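Local coordinates for EF-P arginine 32 rhamnosyl-transferase (Pseudomonas putida KT2440, PDB 5NV8), which belongs to the EarP family of glycosyltransferases, whose members have a GT-B fold of two Rossmann-like domains facing each other across a cleft, at residues A38-A43 / L164-L169; L190-V195 / T259-P264; A198-L203 / W276-N281; G296-W301 / E360-A365. All blocks are in the same frame, centred on the assembly; numbering follows the deposited sequence.

Interaction 1: A38-A43 / L164-L169; sequences ARQLVA and LREGSL
Gln40 spans most of the gap between helix 30-43 and the loop 164-169, its amide end meeting the backbone of Arg165 and the side of Leu164. The helix belongs to the N-terminal Rossmann-like half of the GT-B fold, where it connects the parallel strands 17-20 and 48-51, whereas the loop leads into helix 169-177 and lies against helix 287-295 of the C-terminal half, so the contact spans both domains. With CG anti to the backbone N (chi1 -167°) and an extended chain beyond it, Gln40 holds its amide clear of its own helix. NE2 gives a hydrogen bond of 2.9 Å to Arg165 O. The acceptor lies close to the plane of the Gln40 amide, but the nitrogen stands well above the carbonyl plane of Arg165 rather than on a lone pair, and the N-H...O angle is 134°. On the other branch of the amide, OE1 passes Leu164 CD2 at 3.9 Å, the two side chains crossing at a slant. Glu44, just past the helix, bridges the two segments: its OE2 accepts from Gly167 N and, weakly, from Gln40 NE2. Glu166 forms salt bridges with Arg36 and Arg291. Arg39, bonded through NH1 to Gln268 and lying in a cation-pi contact with Trp35, probably adds to the positive field there without closing a salt bridge, since its NH2 stays 4.3 Å from Glu166 OE2.

Interaction 2: L190-V195 / T259-P264; sequences LGVDLV and TVQVLP
Gln261 rises from strand 258-263 to meet Gly191 and Val192 in the loop that runs over it, and it loses more surface to this contact than any other residue. Its CG is anti to the backbone N (chi1 -170°) and the chain continues extended, which brings the terminal amide up to the loop backbone. NE2 makes a weak, bent hydrogen bond to Gly191 O at 2.8 Å, with an N-H...O angle of 125°. OE1 lies beside Val192, 3.3 Å from CG2, and also takes a hydrogen bond from NE2 of His226. The other ring nitrogen of His226 pairs with Val195 N, so one imidazole ties loop and strand together and should fix which way round the Gln261 amide sits. A water joins Gln261 OE1 to the backbone of Asp193, giving hydrogen bonds to OE1 at 3.3 Å and to Asp193 O at 3.0 Å. The strand is part of the C-terminal Rossmann-like domain of the GT-B fold, and segment 190-195 runs nearly antiparallel to it over one face of the sheet, on the way from helix 180-189 to strand 199-203. Val192 also meets Leu263, whose CD2 comes to 3.9 Å from CG2 of the valine; both residues rest on Leu228 of the neighbouring strand 225-230. Leu190, with its CB directed to the strand, covers the same end, where its carbonyl oxygen is 4.3 Å from Leu263 CD2.

Interaction 3: A198-L203 / W276-N281; sequences ALLISL and WSCDFN
Leu200 O is gripped by two successive amides of the opposite segment, Asp279 N at 2.8 Å and Phe280 N at 3.2 Å. The Phe280 N-H arrives in the carbonyl plane, while that of Asp279 is tilted from it. On the same edge of the strand, Leu200 N gives its hydrogen to Asp279 OD2 in an almost straight bond of 3.2 Å, on the anti side of the carboxylate. Ser202 N then bonds to Phe280 O at 3.0 Å, continuing a parallel ladder in which Ile201 pairs with Phe280 and Ser202 with Asn281. These are neighbouring parallel strands of the Rossmann-like sheet: helix 268-277 carries the chain over from strand 258-263 in a beta-alpha-beta crossover, right-handed as is usual in such folds, and drops it beside strand 199-203. Cys278, just past the helix end, places SG 3.9 Å from Leu200 CG and also against Ser202 CB. Ser202 OG donates to a lone pair of Asn281 OD1 over 2.6 Å, and Asn281 ND2 goes on to Leu275 O in the helix. Toward the face bearing Ile201, the Phe280 ring receives Ile201 CG2 at its edge, 3.9 Å from CD2, and meets Trp351 edge-to-face.

Interaction 4: G296-W301 / E360-A365; sequences GQPMLW and ELQQHA
The CA atoms of Gly296 and Ala365, the nearest pair across the contact, are 5.1 Å apart, where the turn after helix 287-295 passes beside helix 358-373. Gly296 has left the helical conformation with a positive phi (81°), and the chain continues through Gln297 and Pro298 into strand 299-302. Ala365, with its methyl directed at this turn, fits against the peptide backbone: its CB lies 3.3 Å from Gly296 O and 3.4 Å from Gln297 O. The Pro298 ring leans on the helix one turn before Ala365, its CG 3.9 Å from Gln362 CA and 4.0 Å from Gln362 CG. Gln362 starts with CG anti to its carbonyl carbon (chi1 -74°) and stays extended, so that its first methylenes pass the proline at a slant while the amide reaches beyond it. A water lies between the backbones, 2.7 Å from Gly296 O and 2.8 Å from Gln362 O. On the side of Pro298 turned to the sheet stands Phe280, and Gln297 NE2 bonds to Cys278 O. The contact thus seats a C-terminal helix over the entry to strand 299-302, an outermost strand of the Rossmann-like sheet in this GT-B protein.

How the interactions relate
Interactions 2, 3 and 4 reach the mixed sheet of the C-terminal Rossmann-like domain. Interactions 2 and 3 alternate along the chain, their centres 11 Å apart, and touch through Leu194 and Leu200. Interaction 4 comes later, its centre also 11 Å from that of interaction 3; neighbouring strands 280-284 and 299-302 are probably hydrogen-bonded between Asn281 and both Pro298 and Leu300. Interaction 1 comes first and joins N-terminal helix 30-43 to a loop resting against the C-terminal half, where Leu169 packs on Trp276 of interaction 3; its centre is 24 to 30 Å from theirs. Side chains of Arg39, Leu263 and Ser202 lie about 8, 7 and 8 Å from bound 2'-deoxy-thymidine-beta-L-rhamnose, consistent with a ligand site between the domains.

Interaction 1: A38-A43 / L164-L169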
loop_
_atom_site.group_PDB
_atom_site.type_symbol
_atom_site.label_atom_id
_atom_site.label_comp_id
_atom_site.label_asym_id
_atom_site.label_seq_id
_atom_site.Cartn_x
_atom_site.Cartn_y
_atom_site.Cartn_z
ATOM N N ALA A 38 8.546 10.165 -9.956
ATOM C CA ALA A 38 9.077 11.439 -10.439
ATOM C C ALA A 38 9.903 12.151 -9.372
ATOM O O ALA A 38 10.947 12.738 -9.683
ATOM C CB ALA A 38 7.937 12.336 -10.921
ATOM N N ARG A 39 9.455 12.125 -8.113
ATOM C CA ARG A 39 10.247 12.736 -7.048
ATOM C C ARG A 39 11.556 11.987 -6.838
ATOM O O ARG A 39 12.592 12.600 -6.559
ATOM C CB ARG A 39 9.463 12.769 -5.736
ATOM C CG ARG A 39 8.048 13.271 -5.840
ATOM C CD ARG A 39 7.464 13.509 -4.456
ATOM N NE ARG A 39 7.643 12.373 -3.554
ATOM C CZ ARG A 39 6.771 11.376 -3.427
ATOM N NH1 ARG A 39 5.657 11.371 -4.146
ATOM N NH2 ARG A 39 7.010 10.384 -2.581
ATOM N N GLN A 40 11.524 10.660 -6.965
ATOM C CA GLN A 40 12.705 9.854 -6.680
ATOM C C GLN A 40 13.803 10.084 -7.712
ATOM O O GLN A 40 14.985 10.155 -7.358
ATOM C CB GLN A 40 12.319 8.377 -6.615
ATOM C CG GLN A 40 13.397 7.483 -6.031
ATOM C CD GLN A 40 12.924 6.061 -5.807
ATOM O OE1 GLN A 40 11.946 5.614 -6.408
ATOM N NE2 GLN A 40 13.622 5.338 -4.943
ATOM N N LEU A 41 13.440 10.205 -8.994
ATOM C CA LEU A 41 14.449 10.428 -10.025
ATOM C C LEU A 41 15.074 11.812 -9.937
ATOM O O LEU A 41 16.182 12.010 -10.448
ATOM C CB LEU A 41 13.859 10.226 -11.419
ATOM C CG LEU A 41 13.078 8.941 -11.666
ATOM C CD1 LEU A 41 12.087 9.152 -12.799
ATOM C CD2 LEU A 41 14.021 7.784 -11.960
ATOM N N VAL A 42 14.386 12.771 -9.321
ATOM C CA VAL A 42 15.004 14.059 -9.031
ATOM C C VAL A 42 15.876 13.963 -7.787
ATOM O O VAL A 42 17.048 14.354 -7.797
ATOM C CB VAL A 42 13.927 15.146 -8.870
ATOM C CG1 VAL A 42 14.555 16.428 -8.348
ATOM C CG2 VAL A 42 13.204 15.388 -10.179
ATOM N N ALA A 43 15.319 13.424 -6.702
ATOM C CA ALA A 43 15.981 13.513 -5.405
ATOM C C ALA A 43 17.204 12.610 -5.331
ATOM O O ALA A 43 18.255 13.024 -4.830
ATOM C CB ALA A 43 14.992 13.168 -4.292
ATOM N N LEU A 164 9.361 0.273 -6.504
ATOM C CA LEU A 164 9.734 1.608 -6.053
ATOM C C LEU A 164 10.034 1.581 -4.561
ATOM O O LEU A 164 9.172 1.225 -3.751
ATOM C CB LEU A 164 8.621 2.607 -6.357
ATOM C CG LEU A 164 8.282 2.789 -7.835
ATOM C CD1 LEU A 164 6.852 3.273 -7.993
ATOM C CD2 LEU A 164 9.262 3.750 -8.494
ATOM N N ARG A 165 11.258 1.956 -4.203
ATOM C CA ARG A 165 11.678 1.999 -2.804
ATOM C C ARG A 165 12.684 3.129 -2.659
ATOM O O ARG A 165 13.779 3.062 -3.227
ATOM C CB ARG A 165 12.276 0.665 -2.366
ATOM C CG ARG A 165 12.440 0.503 -0.862
ATOM C CD ARG A 165 13.458 -0.583 -0.520
ATOM N NE ARG A 165 14.655 -0.528 -1.361
ATOM C CZ ARG A 165 14.934 -1.395 -2.328
ATOM N NH1 ARG A 165 14.091 -2.379 -2.603
ATOM N NH2 ARG A 165 16.047 -1.267 -3.036
ATOM N N GLU A 166 12.302 4.163 -1.915
ATOM C CA GLU A 166 13.197 5.280 -1.647
ATOM C C GLU A 166 14.415 4.816 -0.853
ATOM O O GLU A 166 14.331 3.919 -0.009
ATOM C CB GLU A 166 12.459 6.383 -0.882
ATOM C CG GLU A 166 11.244 6.968 -1.601
ATOM C CD GLU A 166 10.000 6.097 -1.522
ATOM O OE1 GLU A 166 10.083 4.944 -1.051
ATOM O OE2 GLU A 166 8.929 6.569 -1.950
ATOM N N GLY A 167 15.556 5.459 -1.124
ATOM C CA GLY A 167 16.805 5.052 -0.496
ATOM C C GLY A 167 16.770 5.054 1.021
ATOM O O GLY A 167 17.368 4.181 1.657
ATOM N N SER A 168 16.070 6.017 1.625
ATOM C CA SER A 168 16.046 6.158 3.077
ATOM C C SER A 168 14.716 5.731 3.693
ATOM O O SER A 168 14.442 6.061 4.850
ATOM C CB SER A 168 16.364 7.599 3.476
ATOM O OG SER A 168 15.301 8.470 3.129
ATOM N N LEU A 169 13.887 4.996 2.950
ATOM C CA LEU A 169 12.559 4.655 3.450
ATOM C C LEU A 169 12.639 3.714 4.647
ATOM O O LEU A 169 12.048 3.981 5.699
ATOM C CB LEU A 169 11.720 4.034 2.334
ATOM C CG LEU A 169 10.310 3.621 2.756
ATOM C CD1 LEU A 169 9.530 4.836 3.218
ATOM C CD2 LEU A 169 9.591 2.920 1.614
#

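Interaction 2: L190-V195 / T259-P264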
loop_
_atom_site.group_PDB
_atom_site.type_symbol
_atom_site.label_atom_id
_atom_site.label_comp_id
_atom_site.label_asym_id
_atom_site.label_seq_id
_atom_site.Cartn_x
_atom_site.Cartn_y
_atom_site.Cartn_z
ATOM N N LEU A 190 -3.769 13.603 13.693
ATOM C CA LEU A 190 -4.850 13.231 12.791
ATOM C C LEU A 190 -6.193 13.114 13.499
ATOM O O LEU A 190 -7.148 12.597 12.911
ATOM C CB LEU A 190 -4.515 11.916 12.081
ATOM C CG LEU A 190 -3.887 12.020 10.688
ATOM C CD1 LEU A 190 -2.655 12.917 10.699
ATOM C CD2 LEU A 190 -3.543 10.639 10.149
ATOM N N GLY A 191 -6.290 13.584 14.739
ATOM C CA GLY A 191 -7.535 13.496 15.484
ATOM C C GLY A 191 -7.895 12.091 15.919
ATOM O O GLY A 191 -9.080 11.736 15.934
ATOM N N VAL A 192 -6.898 11.283 16.277
ATOM C CA VAL A 192 -7.096 9.889 16.656
ATOM C C VAL A 192 -6.697 9.734 18.117
ATOM O O VAL A 192 -5.546 10.004 18.484
ATOM C CB VAL A 192 -6.282 8.934 15.768
ATOM C CG1 VAL A 192 -6.273 7.531 16.359
ATOM C CG2 VAL A 192 -6.830 8.922 14.349
ATOM N N ASP A 193 -7.644 9.307 18.950
ATOM C CA ASP A 193 -7.376 8.949 20.342
ATOM C C ASP A 193 -7.302 7.428 20.409
ATOM O O ASP A 193 -8.330 6.747 20.457
ATOM C CB ASP A 193 -8.449 9.503 21.274
ATOM C CG ASP A 193 -8.047 9.429 22.736
ATOM O OD1 ASP A 193 -7.007 8.806 23.042
ATOM O OD2 ASP A 193 -8.774 9.990 23.583
ATOM N N LEU A 194 -6.078 6.902 20.413
ATOM C CA LEU A 194 -5.863 5.461 20.371
ATOM C C LEU A 194 -6.504 4.779 21.573
ATOM O O LEU A 194 -6.300 5.192 22.720
ATOM C CB LEU A 194 -4.360 5.169 20.325
ATOM C CG LEU A 194 -3.840 3.743 20.108
ATOM C CD1 LEU A 194 -3.644 3.009 21.433
ATOM C CD2 LEU A 194 -4.746 2.953 19.171
ATOM N N VAL A 195 -7.289 3.740 21.308
ATOM C CA VAL A 195 -7.900 2.943 22.369
ATOM C C VAL A 195 -6.796 2.138 23.045
ATOM O O VAL A 195 -6.116 1.348 22.377
ATOM C CB VAL A 195 -9.008 2.026 21.824
ATOM C CG1 VAL A 195 -9.638 1.224 22.950
ATOM C CG2 VAL A 195 -10.066 2.838 21.095
ATOM N N THR A 259 -14.053 -0.120 17.307
ATOM C CA THR A 259 -14.283 1.317 17.215
ATOM C C THR A 259 -13.861 1.768 15.823
ATOM O O THR A 259 -12.690 1.636 15.450
ATOM C CB THR A 259 -13.513 2.079 18.298
ATOM O OG1 THR A 259 -14.177 1.924 19.557
ATOM C CG2 THR A 259 -13.446 3.553 17.960
ATOM N N VAL A 260 -14.815 2.277 15.050
ATOM C CA VAL A 260 -14.592 2.658 13.660
ATOM C C VAL A 260 -14.298 4.150 13.604
ATOM O O VAL A 260 -14.897 4.938 14.343
ATOM C CB VAL A 260 -15.809 2.278 12.789
ATOM C CG1 VAL A 260 -16.914 3.334 12.859
ATOM C CG2 VAL A 260 -15.378 2.044 11.358
ATOM N N GLN A 261 -13.356 4.541 12.745
ATOM C CA GLN A 261 -12.978 5.944 12.616
ATOM C C GLN A 261 -12.683 6.272 11.161
ATOM O O GLN A 261 -11.971 5.523 10.486
ATOM C CB GLN A 261 -11.760 6.287 13.484
ATOM C CG GLN A 261 -11.494 7.788 13.571
ATOM C CD GLN A 261 -10.466 8.160 14.627
ATOM O OE1 GLN A 261 -9.681 7.323 15.073
ATOM N NE2 GLN A 261 -10.466 9.427 15.029
ATOM N N VAL A 262 -13.216 7.401 10.698
ATOM C CA VAL A 262 -13.068 7.851 9.318
ATOM C C VAL A 262 -11.962 8.897 9.253
ATOM O O VAL A 262 -12.002 9.900 9.977
ATOM C CB VAL A 262 -14.389 8.417 8.772
ATOM C CG1 VAL A 262 -14.343 8.497 7.254
ATOM C CG2 VAL A 262 -15.562 7.563 9.232
ATOM N N LEU A 263 -10.986 8.671 8.380
ATOM C CA LEU A 263 -9.843 9.553 8.197
ATOM C C LEU A 263 -9.972 10.361 6.909
ATOM O O LEU A 263 -10.671 9.958 5.974
ATOM C CB LEU A 263 -8.539 8.743 8.158
ATOM C CG LEU A 263 -8.070 8.082 9.456
ATOM C CD1 LEU A 263 -6.704 7.450 9.259
ATOM C CD2 LEU A 263 -8.039 9.090 10.596
ATOM N N PRO A 264 -9.320 11.513 6.831
ATOM C CA PRO A 264 -9.262 12.257 5.570
ATOM C C PRO A 264 -8.156 11.703 4.678
ATOM O O PRO A 264 -7.400 10.812 5.060
ATOM C CB PRO A 264 -8.956 13.685 6.024
ATOM C CG PRO A 264 -8.153 13.501 7.266
ATOM C CD PRO A 264 -8.702 12.261 7.941
HETATM O O HOH W 1 -9.694 8.170 18.230
#

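Interaction 3: A198-L203 / W276-N281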
loop_
_atom_site.group_PDB
_atom_site.type_symbol
_atom_site.label_atom_id
_atom_site.label_comp_id
_atom_site.label_asym_id
_atom_site.label_seq_id
_atom_site.Cartn_x
_atom_site.Cartn_y
_atom_site.Cartn_z
ATOM N N ALA A 198 -5.612 -1.695 22.250
ATOM C CA ALA A 198 -6.385 -2.116 21.092
ATOM C C ALA A 198 -5.483 -2.407 19.899
ATOM O O ALA A 198 -4.450 -1.761 19.701
ATOM C CB ALA A 198 -7.412 -1.052 20.703
ATOM N N LEU A 199 -5.892 -3.395 19.103
ATOM C CA LEU A 199 -5.236 -3.675 17.832
ATOM C C LEU A 199 -5.609 -2.599 16.815
ATOM O O LEU A 199 -6.790 -2.309 16.615
ATOM C CB LEU A 199 -5.644 -5.060 17.319
ATOM C CG LEU A 199 -4.860 -5.630 16.131
ATOM C CD1 LEU A 199 -3.527 -6.207 16.585
ATOM C CD2 LEU A 199 -5.681 -6.682 15.390
ATOM N N LEU A 200 -4.603 -1.997 16.179
ATOM C CA LEU A 200 -4.808 -0.876 15.265
ATOM C C LEU A 200 -4.737 -1.410 13.840
ATOM O O LEU A 200 -3.732 -2.017 13.456
ATOM C CB LEU A 200 -3.758 0.217 15.499
ATOM C CG LEU A 200 -4.026 1.660 15.042
ATOM C CD1 LEU A 200 -5.286 2.236 15.693
ATOM C CD2 LEU A 200 -2.829 2.591 15.278
ATOM N N ILE A 201 -5.808 -1.212 13.072
ATOM C CA ILE A 201 -5.952 -1.749 11.723
ATOM C C ILE A 201 -6.335 -0.612 10.789
ATOM O O ILE A 201 -7.334 0.077 11.025
ATOM C CB ILE A 201 -7.011 -2.869 11.659
ATOM C CG1 ILE A 201 -6.637 -4.039 12.570
ATOM C CG2 ILE A 201 -7.218 -3.315 10.210
ATOM C CD1 ILE A 201 -7.698 -5.135 12.587
ATOM N N SER A 202 -5.534 -0.395 9.755
ATOM C CA SER A 202 -5.905 0.506 8.674
ATOM C C SER A 202 -6.531 -0.303 7.547
ATOM O O SER A 202 -6.058 -1.394 7.212
ATOM C CB SER A 202 -4.701 1.301 8.148
ATOM O OG SER A 202 -3.775 0.476 7.460
ATOM N N LEU A 203 -7.605 0.224 6.966
ATOM C CA LEU A 203 -8.292 -0.456 5.875
ATOM C C LEU A 203 -8.530 0.529 4.744
ATOM O O LEU A 203 -9.170 1.570 4.938
ATOM C CB LEU A 203 -9.614 -1.079 6.340
ATOM C CG LEU A 203 -10.668 -1.304 5.257
ATOM C CD1 LEU A 203 -10.234 -2.439 4.341
ATOM C CD2 LEU A 203 -12.010 -1.633 5.881
ATOM N N TRP A 276 2.984 2.501 9.099
ATOM C CA TRP A 276 3.964 2.168 10.126
ATOM C C TRP A 276 3.356 2.131 11.524
ATOM O O TRP A 276 3.933 1.504 12.419
ATOM C CB TRP A 276 5.121 3.172 10.098
ATOM C CG TRP A 276 5.786 3.316 8.760
ATOM C CD1 TRP A 276 5.715 2.446 7.708
ATOM C CD2 TRP A 276 6.623 4.399 8.326
ATOM N NE1 TRP A 276 6.456 2.918 6.651
ATOM C CE2 TRP A 276 7.021 4.115 7.004
ATOM C CE3 TRP A 276 7.074 5.579 8.928
ATOM C CZ2 TRP A 276 7.850 4.966 6.274
ATOM C CZ3 TRP A 276 7.897 6.422 8.201
ATOM C CH2 TRP A 276 8.277 6.111 6.889
ATOM N N SER A 277 2.207 2.777 11.730
ATOM C CA SER A 277 1.633 2.921 13.062
ATOM C C SER A 277 0.717 1.769 13.457
ATOM O O SER A 277 0.593 1.474 14.651
ATOM C CB SER A 277 0.864 4.241 13.153
ATOM O OG SER A 277 1.758 5.337 13.284
ATOM N N CYS A 278 0.089 1.108 12.491
ATOM C CA CYS A 278 -0.917 0.090 12.752
ATOM C C CYS A 278 -0.292 -1.303 12.796
ATOM O O CYS A 278 0.763 -1.559 12.212
ATOM C CB CYS A 278 -2.006 0.135 11.675
ATOM S SG CYS A 278 -2.728 1.749 11.384
ATOM N N ASP A 279 -0.973 -2.216 13.491
ATOM C CA ASP A 279 -0.516 -3.596 13.589
ATOM C C ASP A 279 -0.989 -4.462 12.428
ATOM O O ASP A 279 -0.506 -5.591 12.281
ATOM C CB ASP A 279 -0.981 -4.209 14.914
ATOM C CG ASP A 279 -0.636 -3.338 16.106
ATOM O OD1 ASP A 279 0.565 -3.063 16.315
ATOM O OD2 ASP A 279 -1.568 -2.916 16.822
ATOM N N PHE A 280 -1.910 -3.961 11.605
ATOM C CA PHE A 280 -2.397 -4.681 10.434
ATOM C C PHE A 280 -2.883 -3.661 9.416
ATOM O O PHE A 280 -3.671 -2.775 9.756
ATOM C CB PHE A 280 -3.523 -5.651 10.806
ATOM C CG PHE A 280 -3.940 -6.557 9.682
ATOM C CD1 PHE A 280 -3.141 -7.625 9.304
ATOM C CD2 PHE A 280 -5.134 -6.347 9.009
ATOM C CE1 PHE A 280 -3.522 -8.463 8.270
ATOM C CE2 PHE A 280 -5.521 -7.182 7.976
ATOM C CZ PHE A 280 -4.713 -8.241 7.606
ATOM N N ASN A 281 -2.417 -3.784 8.177
ATOM C CA ASN A 281 -2.707 -2.805 7.135
ATOM C C ASN A 281 -3.374 -3.493 5.953
ATOM O O ASN A 281 -2.762 -4.341 5.296
ATOM C CB ASN A 281 -1.432 -2.089 6.687
ATOM C CG ASN A 281 -0.811 -1.259 7.797
ATOM O OD1 ASN A 281 -1.358 -0.232 8.204
ATOM N ND2 ASN A 281 0.350 -1.689 8.275
#

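Interaction 4: G296-W301 / E360-A365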
loop_
_atom_site.group_PDB
_atom_site.type_symbol
_atom_site.label_atom_id
_atom_site.label_comp_id
_atom_site.label_asym_id
_atom_site.label_seq_id
_atom_site.Cartn_x
_atom_site.Cartn_y
_atom_site.Cartn_z
ATOM N N GLY A 296 6.358 -3.468 6.757
ATOM C CA GLY A 296 6.829 -4.598 7.533
ATOM C C GLY A 296 5.832 -5.217 8.494
ATOM O O GLY A 296 6.194 -6.167 9.198
ATOM N N GLN A 297 4.596 -4.724 8.549
ATOM C CA GLN A 297 3.580 -5.275 9.436
ATOM C C GLN A 297 2.679 -6.246 8.687
ATOM O O GLN A 297 2.635 -6.240 7.453
ATOM C CB GLN A 297 2.737 -4.147 10.044
ATOM C CG GLN A 297 3.553 -3.025 10.657
ATOM C CD GLN A 297 4.130 -3.400 12.008
ATOM O OE1 GLN A 297 5.143 -4.097 12.090
ATOM N NE2 GLN A 297 3.491 -2.934 13.077
ATOM N N PRO A 298 1.960 -7.118 9.400
ATOM C CA PRO A 298 0.983 -7.987 8.732
ATOM C C PRO A 298 -0.003 -7.166 7.913
ATOM O O PRO A 298 -0.434 -6.089 8.327
ATOM C CB PRO A 298 0.292 -8.702 9.898
ATOM C CG PRO A 298 1.322 -8.740 10.962
ATOM C CD PRO A 298 2.105 -7.456 10.828
ATOM N N MET A 299 -0.356 -7.677 6.736
ATOM C CA MET A 299 -1.088 -6.878 5.765
ATOM C C MET A 299 -2.129 -7.724 5.043
ATOM O O MET A 299 -2.194 -8.947 5.194
ATOM C CB MET A 299 -0.142 -6.244 4.739
ATOM C CG MET A 299 0.946 -7.184 4.251
ATOM S SD MET A 299 2.192 -6.334 3.274
ATOM C CE MET A 299 1.177 -5.732 1.934
ATOM N N LEU A 300 -2.940 -7.043 4.237
ATOM C CA LEU A 300 -3.958 -7.675 3.412
ATOM C C LEU A 300 -4.093 -6.881 2.120
ATOM O O LEU A 300 -3.971 -5.653 2.126
ATOM C CB LEU A 300 -5.303 -7.741 4.142
ATOM C CG LEU A 300 -6.431 -8.511 3.454
ATOM C CD1 LEU A 300 -5.953 -9.881 2.997
ATOM C CD2 LEU A 300 -7.629 -8.638 4.392
ATOM N N TRP A 301 -4.349 -7.587 1.020
ATOM C CA TRP A 301 -4.389 -7.002 -0.313
ATOM C C TRP A 301 -5.765 -7.201 -0.929
ATOM O O TRP A 301 -6.380 -8.260 -0.773
ATOM C CB TRP A 301 -3.317 -7.627 -1.209
ATOM C CG TRP A 301 -3.137 -6.971 -2.549
ATOM C CD1 TRP A 301 -3.416 -5.675 -2.880
ATOM C CD2 TRP A 301 -2.619 -7.584 -3.735
ATOM N NE1 TRP A 301 -3.111 -5.447 -4.201
ATOM C CE2 TRP A 301 -2.619 -6.603 -4.748
ATOM C CE3 TRP A 301 -2.159 -8.870 -4.040
ATOM C CZ2 TRP A 301 -2.176 -6.867 -6.041
ATOM C CZ3 TRP A 301 -1.720 -9.131 -5.325
ATOM C CH2 TRP A 301 -1.732 -8.133 -6.311
ATOM N N GLU A 360 4.005 -15.616 14.252
ATOM C CA GLU A 360 4.577 -16.103 13.001
ATOM C C GLU A 360 4.320 -15.128 11.859
ATOM O O GLU A 360 5.211 -14.875 11.040
ATOM C CB GLU A 360 4.008 -17.482 12.661
ATOM C CG GLU A 360 4.928 -18.644 12.999
ATOM C CD GLU A 360 4.770 -19.814 12.044
ATOM O OE1 GLU A 360 3.750 -20.529 12.130
ATOM O OE2 GLU A 360 5.669 -20.020 11.203
ATOM N N LEU A 361 3.109 -14.567 11.788
ATOM C CA LEU A 361 2.789 -13.642 10.705
ATOM C C LEU A 361 3.527 -12.318 10.866
ATOM O O LEU A 361 3.934 -11.705 9.872
ATOM C CB LEU A 361 1.279 -13.415 10.637
ATOM C CG LEU A 361 0.421 -14.663 10.404
ATOM C CD1 LEU A 361 -1.019 -14.281 10.101
ATOM C CD2 LEU A 361 0.998 -15.510 9.283
ATOM N N GLN A 362 3.706 -11.863 12.111
ATOM C CA GLN A 362 4.475 -10.646 12.361
ATOM C C GLN A 362 5.903 -10.784 11.847
ATOM O O GLN A 362 6.417 -9.898 11.151
ATOM C CB GLN A 362 4.479 -10.329 13.858
ATOM C CG GLN A 362 3.175 -9.772 14.401
ATOM C CD GLN A 362 3.296 -9.335 15.848
ATOM O OE1 GLN A 362 2.723 -9.953 16.747
ATOM N NE2 GLN A 362 4.047 -8.265 16.082
ATOM N N GLN A 363 6.565 -11.891 12.191
ATOM C CA GLN A 363 7.935 -12.109 11.738
ATOM C C GLN A 363 7.993 -12.304 10.228
ATOM O O GLN A 363 8.936 -11.846 9.574
ATOM C CB GLN A 363 8.539 -13.312 12.465
ATOM C CG GLN A 363 10.062 -13.375 12.438
ATOM C CD GLN A 363 10.713 -12.480 13.478
ATOM O OE1 GLN A 363 10.505 -11.267 13.487
ATOM N NE2 GLN A 363 11.506 -13.076 14.360
ATOM N N HIS A 364 6.986 -12.972 9.660
ATOM C CA HIS A 364 6.966 -13.208 8.219
ATOM C C HIS A 364 6.872 -11.901 7.441
ATOM O O HIS A 364 7.499 -11.750 6.385
ATOM C CB HIS A 364 5.803 -14.129 7.859
ATOM C CG HIS A 364 5.809 -14.580 6.434
ATOM N ND1 HIS A 364 6.641 -15.578 5.976
ATOM C CD2 HIS A 364 5.084 -14.172 5.366
ATOM C CE1 HIS A 364 6.429 -15.767 4.686
ATOM N NE2 HIS A 364 5.490 -14.926 4.291
ATOM N N ALA A 365 6.091 -10.942 7.945
ATOM C CA ALA A 365 5.957 -9.663 7.256
ATOM C C ALA A 365 7.260 -8.872 7.296
ATOM O O ALA A 365 7.616 -8.206 6.318
ATOM C CB ALA A 365 4.814 -8.857 7.868
HETATM O O HOH W 2 5.563 -7.290 11.575
HETATM O O HOH W 3 4.434 -6.754 14.242
#